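Choline binding protein A (Lactobacillus salivarius str. Ren, PDB 5GT1) probably acts at the bacterial cell surface as a choline-binding protein, the part described here being its zinc-binding M23 peptidase-family domain. Local coordinates at residues A74-V79 with V95-Y100. Residues are numbered along the deposited sequence; the frame is centred on the assembly and turned at random.
Sequences AVHSGV and VRSDEY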
loop_
_atom_site.group_PDB
_atom_site.type_symbol
_atom_site.label_atom_id
_atom_site.label_comp_id
_atom_site.label_asym_id
_atom_site.label_seq_id
_atom_site.Cartn_x
_atom_site.Cartn_y
_atom_site.Cartn_z
ATOM N N ALA A 74 8.157 4.654 2.203
ATOM C CA ALA A 74 7.174 4.319 3.222
ATOM C C ALA A 74 6.255 5.517 3.427
ATOM O O ALA A 74 6.722 6.670 3.490
ATOM C CB ALA A 74 7.863 3.948 4.523
ATOM N N VAL A 75 4.958 5.246 3.521
ATOM C CA VAL A 75 3.951 6.314 3.633
ATOM C C VAL A 75 3.781 6.768 5.087
ATOM O O VAL A 75 3.140 7.792 5.349
ATOM C CB VAL A 75 2.579 5.916 3.026
ATOM C CG1 VAL A 75 2.736 5.513 1.560
ATOM C CG2 VAL A 75 1.895 4.804 3.826
ATOM N N HIS A 76 4.367 6.003 6.009
ATOM C CA HIS A 76 4.194 6.212 7.443
ATOM C C HIS A 76 5.199 5.371 8.176
ATOM O O HIS A 76 5.621 4.328 7.673
ATOM C CB HIS A 76 2.776 5.791 7.852
ATOM C CG HIS A 76 2.386 6.213 9.256
ATOM N ND1 HIS A 76 2.645 5.451 10.337
ATOM C CD2 HIS A 76 1.734 7.355 9.722
ATOM C CE1 HIS A 76 2.190 6.079 11.457
ATOM N NE2 HIS A 76 1.626 7.244 11.080
ATOM N N SER A 77 5.580 5.798 9.378
ATOM C CA SER A 77 6.527 5.041 10.214
ATOM C C SER A 77 5.954 3.732 10.740
ATOM O O SER A 77 4.746 3.538 10.788
ATOM C CB SER A 77 7.012 5.909 11.379
ATOM O OG SER A 77 7.600 7.110 10.868
ATOM N N GLY A 78 6.822 2.814 11.141
ATOM C CA GLY A 78 6.335 1.559 11.696
ATOM C C GLY A 78 7.460 0.563 11.797
ATOM O O GLY A 78 8.624 0.915 11.604
ATOM N N VAL A 79 7.107 -0.681 12.085
ATOM C CA VAL A 79 8.079 -1.765 12.096
ATOM C C VAL A 79 7.666 -2.824 11.064
ATOM O O VAL A 79 6.487 -3.179 10.955
ATOM C CB VAL A 79 8.232 -2.377 13.516
ATOM C CG1 VAL A 79 6.922 -2.987 13.985
ATOM C CG2 VAL A 79 9.332 -3.428 13.529
ATOM N N VAL A 95 4.077 -3.470 7.219
ATOM C CA VAL A 95 4.612 -2.560 8.224
ATOM C C VAL A 95 3.484 -2.227 9.203
ATOM O O VAL A 95 2.373 -1.894 8.784
ATOM C CB VAL A 95 5.147 -1.251 7.584
ATOM C CG1 VAL A 95 5.619 -0.278 8.658
ATOM C CG2 VAL A 95 6.283 -1.542 6.606
ATOM N N ARG A 96 3.767 -2.329 10.504
ATOM C CA ARG A 96 2.763 -2.060 11.538
ATOM C C ARG A 96 3.181 -0.860 12.354
ATOM O O ARG A 96 4.301 -0.817 12.842
ATOM C CB ARG A 96 2.582 -3.276 12.458
ATOM C CG ARG A 96 1.654 -3.033 13.651
ATOM C CD ARG A 96 0.178 -3.076 13.276
ATOM N NE ARG A 96 -0.660 -2.458 14.311
ATOM C CZ ARG A 96 -1.969 -2.220 14.202
ATOM N NH1 ARG A 96 -2.634 -2.536 13.090
ATOM N NH2 ARG A 96 -2.621 -1.652 15.218
ATOM N N SER A 97 2.297 0.130 12.458
ATOM C CA SER A 97 2.498 1.264 13.359
ATOM C C SER A 97 1.601 1.069 14.594
ATOM O O SER A 97 1.059 -0.017 14.798
ATOM C CB SER A 97 2.180 2.582 12.648
ATOM O OG SER A 97 0.797 2.695 12.359
ATOM N N ASP A 98 1.427 2.106 15.409
ATOM C CA ASP A 98 0.590 1.961 16.609
ATOM C C ASP A 98 -0.857 1.627 16.265
ATOM O O ASP A 98 -1.492 0.800 16.923
ATOM C CB ASP A 98 0.658 3.224 17.464
ATOM C CG ASP A 98 1.834 3.203 18.432
ATOM O OD1 ASP A 98 2.481 4.265 18.615
ATOM O OD2 ASP A 98 2.110 2.116 19.003
ATOM N N GLU A 99 -1.352 2.251 15.202
ATOM C CA GLU A 99 -2.755 2.211 14.831
ATOM C C GLU A 99 -3.021 1.377 13.567
ATOM O O GLU A 99 -4.105 0.810 13.401
ATOM C CB GLU A 99 -3.209 3.656 14.609
ATOM C CG GLU A 99 -4.682 3.939 14.828
ATOM C CD GLU A 99 -5.025 5.433 14.780
ATOM O OE1 GLU A 99 -6.230 5.763 14.805
ATOM O OE2 GLU A 99 -4.110 6.286 14.718
ATOM N N TYR A 100 -2.032 1.289 12.679
ATOM C CA TYR A 100 -2.300 0.770 11.326
ATOM C C TYR A 100 -1.372 -0.330 10.858
ATOM O O TYR A 100 -0.195 -0.374 11.226
ATOM C CB TYR A 100 -2.249 1.910 10.301
ATOM C CG TYR A 100 -3.265 3.015 10.501
ATOM C CD1 TYR A 100 -4.621 2.807 10.222
ATOM C CD2 TYR A 100 -2.860 4.286 10.934
ATOM C CE1 TYR A 100 -5.547 3.836 10.391
ATOM C CE2 TYR A 100 -3.777 5.318 11.098
ATOM C CZ TYR A 100 -5.113 5.088 10.827
ATOM O OH TYR A 100 -6.019 6.109 10.990
#
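Val79 and Arg96 pair at the open end of an antiparallel beta hairpin, strands 78-86 and 92-96, in the M23 peptidase-like domain. Two backbone bonds define a hydrogen-bonded pair: Val79 N to Arg96 O and Arg96 N to Val79 O, each 2.9 Å long and nearly straight (the second 169°). Both side chains turn to the same face of the sheet, Val79 CG1 lying 3.6 Å from Arg96 O. Beside them, Val95 CG1, anti to the backbone N (chi1 176°), lies 3.6 Å from Gly78 CA. The strands close up at Gly78, where a beta carbon would be set against Val95 CG1 and Arg96 O, and the extended backbone suits glycine.

Beyond the ladder, Ser97 CB sits 3.3 Å from Ser77 O and meets the His76 imidazole obliquely at CE1, 3.7 Å away. The ring reaches Ser97 because His76 CG stands anti to the backbone N (chi1 -169°), and ND1 donates to Ser77 O at 2.9 Å, in the carbonyl plane on a lone pair, though the oxygen is tilted out of the ring plane. NE2 is hydrogen-bonded to Asp23 OD1; these bonds, with flanking Trp25 and Phe102, should restrain the ring's rotation. A leucine in place of His76 would probably leave Ser77 O without its ND1 partner and Asp23 without its mate at NE2.

On the other strand, Arg96 bends at chi2 and carries its guanidinium away from Val79; NH1 is bonded to Thr101 OG1 and Arg142 O. Tyr100 N lies over the centre of one guanidinium face and donates to Ser97 OG, an ST motif, with N and OG 3.2 Å apart.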